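Local coordinates for protein muconate lactonizing enzyme (Corynebacterium glutamicum, PDB 3I4K) that belongs to the muconate lactonizing enzyme family of the enolase superfamily and holds a magnesium ion in its barrel domain, at residues Gly75-Val80 / Tyr105-Val110; Gly91-Leu96 / Val112-Ala117; Glu158-Phe163 / Gly192-Leu197; Arg183-Ala188 / Ala218-Glu223; Asp270-Lys275 / Lys286-Ile291. All blocks are in the same frame, centred on the assembly; numbering follows the deposited sequence.

Contact 1 (Gly75-Val80 / Tyr105-Val110)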
# COMPACT_ATOMS: atom_id res chain seq x y z
N GLY A 75 -21.54 16.08 10.12
CA GLY A 75 -21.34 16.24 11.55
C GLY A 75 -20.09 15.74 12.24
O GLY A 75 -19.80 16.18 13.35
N TYR A 76 -19.33 14.83 11.61
CA TYR A 76 -18.14 14.31 12.28
C TYR A 76 -16.84 14.30 11.49
O TYR A 76 -15.80 14.68 12.02
CB TYR A 76 -18.42 12.89 12.79
CG TYR A 76 -19.63 12.78 13.67
CD1 TYR A 76 -20.90 12.61 13.13
CD2 TYR A 76 -19.52 12.86 15.06
CE1 TYR A 76 -22.03 12.53 13.94
CE2 TYR A 76 -20.64 12.79 15.88
CZ TYR A 76 -21.89 12.62 15.31
OH TYR A 76 -23.00 12.56 16.12
N LEU A 77 -16.89 13.86 10.24
CA LEU A 77 -15.68 13.79 9.42
C LEU A 77 -15.18 15.14 8.89
O LEU A 77 -14.03 15.52 9.13
CB LEU A 77 -15.92 12.85 8.23
CG LEU A 77 -16.43 11.44 8.56
CD1 LEU A 77 -16.56 10.65 7.27
CD2 LEU A 77 -15.48 10.74 9.52
N ALA A 78 -16.04 15.84 8.17
CA ALA A 78 -15.70 17.13 7.58
C ALA A 78 -14.98 18.09 8.52
O ALA A 78 -13.90 18.60 8.20
CB ALA A 78 -16.95 17.78 7.03
N PRO A 79 -15.55 18.34 9.70
CA PRO A 79 -14.92 19.25 10.65
C PRO A 79 -13.47 18.95 11.00
O PRO A 79 -12.79 19.79 11.60
CB PRO A 79 -15.84 19.17 11.87
CG PRO A 79 -16.41 17.78 11.77
CD PRO A 79 -16.72 17.68 10.30
N VAL A 80 -13.00 17.77 10.63
CA VAL A 80 -11.62 17.41 10.93
C VAL A 80 -10.69 18.01 9.88
O VAL A 80 -9.57 18.42 10.19
CB VAL A 80 -11.41 15.87 10.97
CG1 VAL A 80 -9.95 15.55 11.29
CG2 VAL A 80 -12.32 15.23 12.04
N TYR A 105 -17.55 3.60 3.90
CA TYR A 105 -18.17 4.23 2.73
C TYR A 105 -18.21 5.76 2.86
O TYR A 105 -17.91 6.47 1.90
CB TYR A 105 -19.58 3.68 2.52
CG TYR A 105 -19.61 2.32 1.84
CD1 TYR A 105 -19.49 2.22 0.46
CD2 TYR A 105 -19.77 1.15 2.57
CE1 TYR A 105 -19.53 0.98 -0.18
CE2 TYR A 105 -19.80 -0.10 1.94
CZ TYR A 105 -19.69 -0.18 0.57
OH TYR A 105 -19.75 -1.41 -0.06
N ALA A 106 -18.56 6.26 4.04
CA ALA A 106 -18.62 7.70 4.26
C ALA A 106 -17.22 8.31 4.11
O ALA A 106 -17.04 9.34 3.47
CB ALA A 106 -19.17 8.00 5.65
N LYS A 107 -16.23 7.64 4.72
CA LYS A 107 -14.85 8.09 4.68
C LYS A 107 -14.26 8.10 3.27
O LYS A 107 -13.48 8.99 2.93
CB LYS A 107 -14.00 7.21 5.60
CG LYS A 107 -14.36 7.33 7.08
CD LYS A 107 -13.66 6.27 7.93
CE LYS A 107 -13.91 6.48 9.42
NZ LYS A 107 -13.43 5.32 10.24
N ALA A 108 -14.64 7.13 2.45
CA ALA A 108 -14.11 7.06 1.09
C ALA A 108 -14.37 8.35 0.31
O ALA A 108 -13.54 8.79 -0.49
CB ALA A 108 -14.72 5.87 0.37
N ALA A 109 -15.53 8.96 0.53
CA ALA A 109 -15.86 10.20 -0.17
C ALA A 109 -14.88 11.29 0.23
O ALA A 109 -14.35 11.99 -0.63
CB ALA A 109 -17.28 10.63 0.14
N VAL A 110 -14.62 11.42 1.53
CA VAL A 110 -13.69 12.43 2.01
C VAL A 110 -12.30 12.21 1.41
O VAL A 110 -11.62 13.15 0.98
CB VAL A 110 -13.59 12.42 3.55
CG1 VAL A 110 -12.63 13.51 4.02
CG2 VAL A 110 -14.96 12.62 4.17
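Leu-77 makes every contact from the 75-80 side, meeting Ala-106, Lys-107 and Val-110 on one face of the neighbouring helix. Of the 167 Å² buried in all, about half lies on Leu-77, with Val-110 and Lys-107 next. A single methyl group does most of the touching: Leu-77 CD1 is 4.0 Å from Lys-107 N, 4.0 Å from Lys-107 CG and 4.1 Å from Ala-106 CB. A chi2 of -178° sets CD1 anti to the leucine's own CA, so this branch reaches straight out from helix 66-81. Val-110 meets the same methyl group from a third direction, its CG2 lying 4.0 Å from Leu-77 CD1 and 4.2 Å from Leu-77 CB. The axes of segments 75-80 and 105-110 approach to 10.6 Å and run nearly side by side, at a crossing angle of -26°. Besides its backbone N, Lys-107 lends the contact the aliphatic start of its extended chain. Its NZ forms a salt bridge with Glu-97 and hydrogen bonds to the carbonyl oxygens of Val-100 and Arg-102, which probably balances the charge of this buried residue. The chemistry implies cohesion by dispersion and the hydrophobic effect, with the polar end of Lys-107 answered elsewhere and all distances at comfortable van der Waals values.

Contact 2 (Gly91-Leu96 / Val112-Ala117)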
# COMPACT_ATOMS: atom_id res chain seq x y z
N GLY A 91 -2.39 12.02 6.94
CA GLY A 91 -2.55 12.33 8.35
C GLY A 91 -3.99 12.60 8.74
O GLY A 91 -4.44 12.23 9.83
N ILE A 92 -4.73 13.24 7.84
CA ILE A 92 -6.12 13.56 8.10
C ILE A 92 -6.93 12.27 8.15
O ILE A 92 -7.74 12.07 9.06
CB ILE A 92 -6.67 14.51 7.02
CG1 ILE A 92 -5.94 15.86 7.11
CG2 ILE A 92 -8.17 14.69 7.18
CD1 ILE A 92 -6.26 16.82 6.00
N MSE A 93 -6.70 11.37 7.19
CA MSE A 93 -7.41 10.10 7.16
C MSE A 93 -7.18 9.36 8.47
O MSE A 93 -8.09 8.73 9.01
CB MSE A 93 -6.95 9.24 5.97
CG MSE A 93 -7.30 9.83 4.62
SE MSE A 93 -9.21 10.17 4.40
CE MSE A 93 -9.30 11.95 5.15
N ALA A 94 -5.96 9.44 8.98
CA ALA A 94 -5.63 8.78 10.25
C ALA A 94 -6.40 9.43 11.39
O ALA A 94 -6.85 8.74 12.31
CB ALA A 94 -4.14 8.86 10.51
N ASP A 95 -6.57 10.75 11.35
CA ASP A 95 -7.30 11.42 12.42
C ASP A 95 -8.80 11.18 12.35
O ASP A 95 -9.49 11.34 13.36
CB ASP A 95 -7.02 12.93 12.41
CG ASP A 95 -5.58 13.26 12.76
OD1 ASP A 95 -5.03 12.61 13.68
OD2 ASP A 95 -5.01 14.16 12.13
N LEU A 96 -9.32 10.80 11.19
CA LEU A 96 -10.75 10.54 11.09
C LEU A 96 -11.14 9.40 12.02
O LEU A 96 -12.21 9.42 12.63
CB LEU A 96 -11.14 10.19 9.65
CG LEU A 96 -10.89 11.24 8.57
CD1 LEU A 96 -11.64 10.84 7.30
CD2 LEU A 96 -11.35 12.62 9.06
N VAL A 112 -11.45 10.56 -1.47
CA VAL A 112 -11.43 10.88 -2.89
C VAL A 112 -11.51 12.38 -3.17
O VAL A 112 -10.83 12.88 -4.06
CB VAL A 112 -12.58 10.17 -3.63
CG1 VAL A 112 -12.66 10.67 -5.07
CG2 VAL A 112 -12.33 8.67 -3.63
N ALA A 113 -12.34 13.09 -2.41
CA ALA A 113 -12.47 14.53 -2.58
C ALA A 113 -11.12 15.20 -2.34
O ALA A 113 -10.73 16.10 -3.07
CB ALA A 113 -13.52 15.09 -1.62
N MSE A 114 -10.41 14.75 -1.31
CA MSE A 114 -9.11 15.31 -0.99
C MSE A 114 -8.07 15.01 -2.07
O MSE A 114 -7.24 15.86 -2.39
CB MSE A 114 -8.63 14.80 0.37
CG MSE A 114 -9.38 15.43 1.52
SE MSE A 114 -8.44 15.25 3.18
CE MSE A 114 -6.73 15.98 2.64
N HIS A 115 -8.13 13.81 -2.63
CA HIS A 115 -7.21 13.42 -3.68
C HIS A 115 -7.45 14.28 -4.91
O HIS A 115 -6.51 14.77 -5.53
CB HIS A 115 -7.39 11.94 -4.03
CG HIS A 115 -6.61 11.01 -3.16
ND1 HIS A 115 -5.31 10.64 -3.44
CD2 HIS A 115 -6.94 10.38 -2.01
CE1 HIS A 115 -4.87 9.83 -2.50
NE2 HIS A 115 -5.84 9.65 -1.62
N ASP A 116 -8.72 14.47 -5.25
CA ASP A 116 -9.08 15.28 -6.41
C ASP A 116 -8.56 16.71 -6.23
O ASP A 116 -7.82 17.22 -7.06
CB ASP A 116 -10.61 15.26 -6.59
CG ASP A 116 -11.06 15.77 -7.96
OD1 ASP A 116 -10.35 15.55 -8.97
OD2 ASP A 116 -12.15 16.38 -8.03
N ALA A 117 -8.95 17.35 -5.12
CA ALA A 117 -8.53 18.71 -4.83
C ALA A 117 -7.01 18.89 -4.89
O ALA A 117 -6.52 19.92 -5.36
CB ALA A 117 -9.05 19.13 -3.45
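A buried, wholly apolar contact joins Ile-92 and Met-93 of helix 89-99 to Met-114 of helix 104-121, within the helical part of the N-terminal domain. Both methionines are modelled as selenomethionine. The evidence for side-chain rather than backbone packing is the spacing: the nearest CA atoms, those of Ile-92 and Met-114, are 9.7 Å apart, and the gap is bridged by long side chains. Met-114 carries the largest share of the 114 Å² buried. Its SE is approached by two different groups, Ile-92 CD1 at 3.9 Å and Met-93 CE, also at 3.9 Å. The CG2 branch of Ile-92 flanks the same selenium at 4.0 Å. Beyond it, Met-114 CE presses on Ile-92 CD1 at 3.5 Å, tighter than usual for two methyl groups and thus a locally snug spot. Ile-92 comes at a slant to the Met-114 side chain, whereas Met-93 and Met-114 lie alongside with their chains running opposite ways. Met-93 comes to this position because its chain folds back at chi2 (-56°) and again at chi3 (87°), turning CE toward the selenium. Leu-81 of helix 66-81 touches both Ile-92 and Met-114, and Leu-283 of helix 282-294 touches Met-93. On the outer side of helix 89-99, Ala-94 packs on Lys-322 of the second subunit. Three helices meeting through such aliphatic side chains, after a three-stranded antiparallel sheet, are the N-terminal domain of the enolase superfamily.

Contact 3 (Glu158-Phe163 / Gly192-Leu197); sequences ERIEEF and GDRVSL
Arg-194 NH2 forms a salt bridge with Glu-157 OE1, just ahead of segment 158-163, while Arg-194 NE, in the same guanidinium, lies 4.2 Å from Ile-160 CD1. The methyl group approaches the guanidinium obliquely. The bridge ties the end of the arginine to helix 149-163. The apolar half of the contact is a single meeting, tip to tip, of Ile-160 CD1 and Val-195 CG1 at 3.9 Å. Ile-160 extends fully to get there, its chi2 of 178° placing CD1 anti to CA. The joint is slight: 100 Å² is buried, more than half of it on Ile-160, and the nearest CA atoms, of Ile-160 and Val-195, are 8.9 Å apart. Phe-168 of strand 167-171 touches both Ile-160 and Val-195, so its side chain packs against both members of the pair. Arg-194 and Val-195 belong to the loop that enters strand 196-200, whose other end carries the magnesium ligand Asp-200. The arrangement is thus one from the N-terminal rim of a beta/alpha barrel, where a helix end meets the loop entering a strand, at the end of the strand away from the metal.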
# COMPACT_ATOMS: atom_id res chain seq x y z
N GLU A 158 -27.30 -7.79 -26.83
CA GLU A 158 -27.20 -6.37 -27.14
C GLU A 158 -25.85 -5.84 -26.68
O GLU A 158 -25.12 -5.22 -27.47
CB GLU A 158 -28.34 -5.61 -26.46
CG GLU A 158 -28.27 -4.10 -26.65
CD GLU A 158 -29.55 -3.39 -26.21
OE1 GLU A 158 -30.01 -3.63 -25.08
OE2 GLU A 158 -30.08 -2.58 -27.01
N ARG A 159 -25.51 -6.10 -25.43
CA ARG A 159 -24.24 -5.63 -24.87
C ARG A 159 -23.05 -6.14 -25.69
O ARG A 159 -22.13 -5.38 -26.00
CB ARG A 159 -24.09 -6.08 -23.42
CG ARG A 159 -25.07 -5.43 -22.44
CD ARG A 159 -24.88 -3.92 -22.35
NE ARG A 159 -23.49 -3.56 -22.08
CZ ARG A 159 -23.08 -2.34 -21.73
NH1 ARG A 159 -23.97 -1.36 -21.60
NH2 ARG A 159 -21.79 -2.11 -21.52
N ILE A 160 -23.06 -7.42 -26.04
CA ILE A 160 -21.96 -7.98 -26.80
C ILE A 160 -21.75 -7.20 -28.09
O ILE A 160 -20.64 -6.77 -28.40
CB ILE A 160 -22.22 -9.47 -27.16
CG1 ILE A 160 -22.14 -10.33 -25.90
CG2 ILE A 160 -21.21 -9.93 -28.21
CD1 ILE A 160 -22.42 -11.80 -26.13
N GLU A 161 -22.84 -7.02 -28.83
CA GLU A 161 -22.80 -6.33 -30.11
C GLU A 161 -22.54 -4.83 -30.04
O GLU A 161 -21.89 -4.28 -30.93
CB GLU A 161 -24.11 -6.59 -30.86
CG GLU A 161 -23.94 -7.47 -32.09
CD GLU A 161 -23.25 -6.73 -33.22
OE1 GLU A 161 -23.88 -5.82 -33.80
OE2 GLU A 161 -22.08 -7.05 -33.53
N GLU A 162 -23.00 -4.17 -28.99
CA GLU A 162 -22.82 -2.73 -28.89
C GLU A 162 -21.65 -2.22 -28.05
O GLU A 162 -21.17 -1.11 -28.29
CB GLU A 162 -24.11 -2.09 -28.39
CG GLU A 162 -24.06 -0.57 -28.35
CD GLU A 162 -25.31 0.05 -27.77
OE1 GLU A 162 -25.38 1.30 -27.72
OE2 GLU A 162 -26.23 -0.70 -27.36
N PHE A 163 -21.19 -3.00 -27.08
CA PHE A 163 -20.08 -2.55 -26.25
C PHE A 163 -18.90 -3.51 -26.19
O PHE A 163 -17.81 -3.14 -25.73
CB PHE A 163 -20.60 -2.23 -24.84
CG PHE A 163 -21.48 -1.01 -24.79
CD1 PHE A 163 -20.92 0.26 -24.82
CD2 PHE A 163 -22.87 -1.14 -24.78
CE1 PHE A 163 -21.73 1.39 -24.84
CE2 PHE A 163 -23.69 -0.02 -24.80
CZ PHE A 163 -23.12 1.25 -24.83
N GLY A 192 -22.87 -19.14 -22.34
CA GLY A 192 -21.61 -19.60 -21.78
C GLY A 192 -20.51 -20.01 -22.75
O GLY A 192 -19.39 -20.28 -22.33
N ASP A 193 -20.82 -20.05 -24.04
CA ASP A 193 -19.82 -20.44 -25.03
C ASP A 193 -19.12 -19.22 -25.61
O ASP A 193 -18.00 -19.32 -26.11
CB ASP A 193 -20.48 -21.23 -26.16
CG ASP A 193 -21.31 -22.39 -25.65
OD1 ASP A 193 -20.73 -23.31 -25.03
OD2 ASP A 193 -22.54 -22.38 -25.88
N ARG A 194 -19.78 -18.07 -25.54
CA ARG A 194 -19.24 -16.84 -26.09
C ARG A 194 -18.61 -15.91 -25.07
O ARG A 194 -17.76 -15.09 -25.41
CB ARG A 194 -20.34 -16.08 -26.85
CG ARG A 194 -20.99 -16.86 -27.99
CD ARG A 194 -21.75 -15.95 -28.95
NE ARG A 194 -22.95 -15.36 -28.37
CZ ARG A 194 -24.04 -16.06 -28.04
NH1 ARG A 194 -24.07 -17.38 -28.23
NH2 ARG A 194 -25.10 -15.45 -27.54
N VAL A 195 -19.04 -16.01 -23.81
CA VAL A 195 -18.50 -15.13 -22.78
C VAL A 195 -18.26 -15.82 -21.44
O VAL A 195 -18.67 -16.96 -21.22
CB VAL A 195 -19.43 -13.92 -22.54
CG1 VAL A 195 -19.52 -13.07 -23.80
CG2 VAL A 195 -20.81 -14.39 -22.13
N SER A 196 -17.59 -15.10 -20.55
CA SER A 196 -17.29 -15.58 -19.21
C SER A 196 -18.46 -15.18 -18.32
O SER A 196 -18.79 -14.00 -18.22
CB SER A 196 -15.99 -14.94 -18.68
OG SER A 196 -15.78 -15.24 -17.31
N LEU A 197 -19.08 -16.16 -17.68
CA LEU A 197 -20.23 -15.89 -16.83
C LEU A 197 -19.92 -16.01 -15.34
O LEU A 197 -19.37 -17.01 -14.90
CB LEU A 197 -21.37 -16.85 -17.18
CG LEU A 197 -21.94 -16.72 -18.60
CD1 LEU A 197 -23.03 -17.76 -18.82
CD2 LEU A 197 -22.49 -15.31 -18.81

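Contact 4 (Arg183-Ala188 / Ala218-Glu223); sequences RVAELA and AEAGVE
Ala-220 is the bump of this contact, and the hollow it fills lies between Ala-185 and Ala-188, one helical turn apart on helix 177-189. Its CB is 4.0 Å from Ala-185 CB and 4.1 Å from Ala-188 CB, and it also rests 4.0 Å from Ala-185 CA, so the methyl group sits right down on the helix backbone. The absence of long side chains is what permits this: the CA atoms of Ala-185 and Ala-220 are 5.5 Å apart. In return, Ala-188 CB leans on the backbone of the partner, 3.5 Å from Ala-220 O. Beside this alanine cluster a second point of packing forms where Val-184 and Val-222 cross at about a right angle, with Val-184 CG1 4.1 Å from Val-222 CG2. Gly-221, between the two bumps Ala-220 and Val-222, leaves the helical conformation with a phi of 110° and ends the helix in a Schellman motif. One of its bonds back is Gly-221 N to Ala-218 O, 3.2 Å. That turn brings Ala-220 and Val-222 to face the same helix. Ile-199 of strand 196-200 touches both valines, and Leu-197 of that strand touches Ala-188. The contact thus joins helix 177-189 to the turn after helix 207-219, with the intervening strand 196-200 beneath and strand 224-226 following directly.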
# COMPACT_ATOMS: atom_id res chain seq x y z
N ARG A 183 -32.85 -20.48 -13.87
CA ARG A 183 -32.78 -19.26 -14.66
C ARG A 183 -31.36 -19.01 -15.17
O ARG A 183 -31.14 -18.77 -16.36
CB ARG A 183 -33.24 -18.07 -13.81
CG ARG A 183 -33.19 -16.73 -14.51
CD ARG A 183 -33.65 -15.62 -13.57
NE ARG A 183 -32.74 -15.41 -12.44
CZ ARG A 183 -31.74 -14.52 -12.44
NH1 ARG A 183 -31.52 -13.76 -13.50
NH2 ARG A 183 -30.97 -14.39 -11.36
N VAL A 184 -30.40 -19.07 -14.25
CA VAL A 184 -28.99 -18.83 -14.58
C VAL A 184 -28.38 -19.98 -15.38
O VAL A 184 -27.65 -19.75 -16.35
CB VAL A 184 -28.15 -18.58 -13.30
CG1 VAL A 184 -26.68 -18.51 -13.64
CG2 VAL A 184 -28.60 -17.28 -12.65
N ALA A 185 -28.66 -21.22 -14.98
CA ALA A 185 -28.11 -22.36 -15.70
C ALA A 185 -28.55 -22.31 -17.16
O ALA A 185 -27.74 -22.49 -18.07
CB ALA A 185 -28.58 -23.67 -15.06
N GLU A 186 -29.84 -22.05 -17.37
CA GLU A 186 -30.41 -21.97 -18.72
C GLU A 186 -29.79 -20.84 -19.52
O GLU A 186 -29.53 -20.98 -20.71
CB GLU A 186 -31.93 -21.80 -18.65
CG GLU A 186 -32.69 -23.10 -18.36
CD GLU A 186 -34.21 -22.91 -18.24
OE1 GLU A 186 -34.81 -22.24 -19.11
OE2 GLU A 186 -34.79 -23.43 -17.26
N LEU A 187 -29.55 -19.72 -18.86
CA LEU A 187 -28.95 -18.59 -19.54
C LEU A 187 -27.52 -18.93 -19.92
O LEU A 187 -27.00 -18.44 -20.93
CB LEU A 187 -28.98 -17.36 -18.63
CG LEU A 187 -28.23 -16.12 -19.10
CD1 LEU A 187 -28.80 -14.90 -18.40
CD2 LEU A 187 -26.75 -16.26 -18.81
N ALA A 188 -26.89 -19.77 -19.10
CA ALA A 188 -25.51 -20.19 -19.33
C ALA A 188 -25.39 -21.11 -20.54
O ALA A 188 -24.38 -21.09 -21.24
CB ALA A 188 -24.95 -20.88 -18.09
N ALA A 218 -22.04 -24.66 -11.68
CA ALA A 218 -20.66 -24.97 -12.08
C ALA A 218 -20.67 -25.87 -13.31
O ALA A 218 -19.86 -25.70 -14.23
CB ALA A 218 -19.92 -25.65 -10.93
N GLU A 219 -21.57 -26.84 -13.31
CA GLU A 219 -21.68 -27.77 -14.42
C GLU A 219 -22.19 -27.04 -15.65
O GLU A 219 -21.87 -27.42 -16.78
CB GLU A 219 -22.64 -28.91 -14.05
CG GLU A 219 -22.72 -30.03 -15.08
CD GLU A 219 -23.50 -31.24 -14.59
OE1 GLU A 219 -24.71 -31.09 -14.29
OE2 GLU A 219 -22.91 -32.33 -14.48
N ALA A 220 -22.96 -25.97 -15.44
CA ALA A 220 -23.51 -25.18 -16.54
C ALA A 220 -22.50 -24.21 -17.13
O ALA A 220 -22.77 -23.57 -18.15
CB ALA A 220 -24.75 -24.42 -16.07
N GLY A 221 -21.34 -24.07 -16.49
CA GLY A 221 -20.33 -23.18 -17.01
C GLY A 221 -20.04 -21.90 -16.25
O GLY A 221 -19.15 -21.16 -16.65
N VAL A 222 -20.77 -21.62 -15.17
CA VAL A 222 -20.49 -20.40 -14.42
C VAL A 222 -19.06 -20.53 -13.86
O VAL A 222 -18.73 -21.52 -13.21
CB VAL A 222 -21.50 -20.20 -13.26
CG1 VAL A 222 -21.10 -19.01 -12.42
CG2 VAL A 222 -22.90 -19.99 -13.83
N GLU A 223 -18.23 -19.52 -14.12
CA GLU A 223 -16.82 -19.55 -13.70
C GLU A 223 -16.47 -18.85 -12.41
O GLU A 223 -15.35 -18.97 -11.94
CB GLU A 223 -15.93 -18.93 -14.77
CG GLU A 223 -16.13 -19.41 -16.17
CD GLU A 223 -15.05 -18.89 -17.09
OE1 GLU A 223 -14.78 -17.67 -17.04
OE2 GLU A 223 -14.47 -19.69 -17.84

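Contact 5 (Asp270-Lys275 / Lys286-Ile291)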
# COMPACT_ATOMS: atom_id res chain seq x y z
N ASP A 270 -10.34 -16.80 -4.40
CA ASP A 270 -9.32 -16.59 -5.41
C ASP A 270 -9.28 -15.13 -5.80
O ASP A 270 -8.25 -14.61 -6.23
CB ASP A 270 -9.62 -17.41 -6.66
CG ASP A 270 -9.48 -18.90 -6.44
OD1 ASP A 270 -9.75 -19.67 -7.38
OD2 ASP A 270 -9.11 -19.30 -5.32
N VAL A 271 -10.42 -14.45 -5.66
CA VAL A 271 -10.48 -13.05 -6.06
C VAL A 271 -11.13 -12.15 -5.02
O VAL A 271 -12.02 -12.57 -4.28
CB VAL A 271 -11.27 -12.92 -7.38
CG1 VAL A 271 -11.08 -11.52 -7.99
CG2 VAL A 271 -10.84 -14.01 -8.34
N ILE A 272 -10.69 -10.90 -4.97
CA ILE A 272 -11.25 -9.93 -4.04
C ILE A 272 -11.84 -8.76 -4.83
O ILE A 272 -11.18 -8.17 -5.68
CB ILE A 272 -10.19 -9.36 -3.08
CG1 ILE A 272 -9.78 -10.43 -2.06
CG2 ILE A 272 -10.74 -8.12 -2.35
CD1 ILE A 272 -8.82 -9.94 -1.02
N ALA A 273 -13.11 -8.44 -4.55
CA ALA A 273 -13.79 -7.34 -5.22
C ALA A 273 -13.33 -6.06 -4.54
O ALA A 273 -13.84 -5.70 -3.48
CB ALA A 273 -15.31 -7.50 -5.10
N LEU A 274 -12.36 -5.38 -5.14
CA LEU A 274 -11.81 -4.15 -4.58
C LEU A 274 -12.57 -2.93 -5.09
O LEU A 274 -12.67 -2.70 -6.29
CB LEU A 274 -10.31 -4.09 -4.90
CG LEU A 274 -9.38 -2.88 -4.97
CD1 LEU A 274 -9.91 -1.68 -4.21
CD2 LEU A 274 -8.03 -3.33 -4.44
N LYS A 275 -13.12 -2.17 -4.15
CA LYS A 275 -13.89 -0.97 -4.48
C LYS A 275 -13.36 0.17 -3.61
O LYS A 275 -13.35 0.07 -2.38
CB LYS A 275 -15.37 -1.19 -4.16
CG LYS A 275 -15.96 -2.47 -4.73
CD LYS A 275 -17.45 -2.60 -4.35
CE LYS A 275 -18.05 -3.89 -4.91
NZ LYS A 275 -19.42 -4.14 -4.40
N LYS A 286 -5.26 0.83 -1.57
CA LYS A 286 -3.89 0.39 -1.88
C LYS A 286 -3.50 -0.74 -0.92
O LYS A 286 -2.78 -1.67 -1.30
CB LYS A 286 -2.88 1.53 -1.71
CG LYS A 286 -2.75 2.46 -2.91
CD LYS A 286 -2.30 1.71 -4.16
CE LYS A 286 -1.99 2.67 -5.29
NZ LYS A 286 -1.55 1.93 -6.50
N LYS A 287 -3.96 -0.64 0.32
CA LYS A 287 -3.65 -1.64 1.33
C LYS A 287 -4.32 -2.97 0.99
O LYS A 287 -3.70 -4.03 1.11
CB LYS A 287 -4.09 -1.16 2.71
CG LYS A 287 -3.45 0.18 3.11
CD LYS A 287 -3.85 0.56 4.52
CE LYS A 287 -3.36 1.95 4.88
NZ LYS A 287 -3.85 2.33 6.23
N ILE A 288 -5.58 -2.92 0.54
CA ILE A 288 -6.28 -4.14 0.18
C ILE A 288 -5.48 -4.85 -0.91
O ILE A 288 -5.24 -6.05 -0.84
CB ILE A 288 -7.71 -3.86 -0.39
CG1 ILE A 288 -8.57 -3.12 0.63
CG2 ILE A 288 -8.36 -5.18 -0.80
CD1 ILE A 288 -9.04 -3.95 1.85
N ALA A 289 -5.07 -4.09 -1.92
CA ALA A 289 -4.32 -4.65 -3.03
C ALA A 289 -2.99 -5.29 -2.60
O ALA A 289 -2.62 -6.36 -3.08
CB ALA A 289 -4.06 -3.57 -4.08
N ALA A 290 -2.28 -4.61 -1.70
CA ALA A 290 -0.99 -5.10 -1.20
C ALA A 290 -1.15 -6.46 -0.54
O ALA A 290 -0.37 -7.38 -0.81
CB ALA A 290 -0.41 -4.11 -0.20
N ILE A 291 -2.15 -6.58 0.33
CA ILE A 291 -2.40 -7.82 1.04
C ILE A 291 -2.83 -8.92 0.07
O ILE A 291 -2.27 -10.01 0.07
CB ILE A 291 -3.44 -7.60 2.15
CG1 ILE A 291 -2.85 -6.66 3.21
CG2 ILE A 291 -3.88 -8.92 2.76
CD1 ILE A 291 -3.89 -6.01 4.10
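No flat group takes part in the meeting of Ile-272 and Leu-274 with Ile-288 and Ala-289, all aliphatic; the ring-bearing neighbours His-279 and Phe-317 touch Leu-274, and His-279 also touches Ile-288. Strand 271-274 and helix 286-291 run antiparallel, at 173°, with their axes 9.8 Å apart. Ile-288 CG2 is shared by the strand's two helix-facing residues, lying 4.1 Å from Ile-272 CG2 and 4.1 Å from Leu-274 CD2. Its chi1 of -60° sets CG2 anti to the backbone N and over the strand, while the longer branch of Ile-288 leads away. Leu-274 CD2 reaches on to the next helical residue, 4.0 Å from both Ala-289 N and Ala-289 CB. That leucine has an unusual chi2 of 21°, close to eclipsed. Ala-273, between the two, points its CB away from the helix. Just past this packing, Lys-275 NZ hydrogen-bonds to Asp-251, a ligand of the magnesium ion, and the side chain of Ile-272 is about 11 Å from the metal. On the outer side of the helix, Lys-287 forms a salt bridge with Glu-293 of the second subunit. Helix over strand in this way is the first half of the beta-alpha-beta unit formed by strand 271-274, helix 282-294 and strand 298-301, the repeating element of the enolase-superfamily barrel.

How the contacts relate
Contacts 1 and 2 share helix 104-121, with centres 9 Å apart, and merge into one N-terminal helical core: Val-110 CG1 lies 3.8 Å from Met-93 CE. Contacts 3 and 4, with centres about 14 Å apart, interlock across strand 196-200, where Ser-196 OG and Glu-223 OE1 are 2.6 Å apart in a probable hydrogen bond. These two pairs lie on opposite sides of the chain's centre, contacts 1 and 3 being 39 Å apart between centres. Contact 5 belongs to the barrel but sits nearer the N-terminal group, its centre about 20 Å from that of contact 2 and 26 Å from that of contact 3. The magnesium ion, bound by Asp-200, Glu-226 and Asp-251, is about 13 Å from the Val-222 side chain of contact 4.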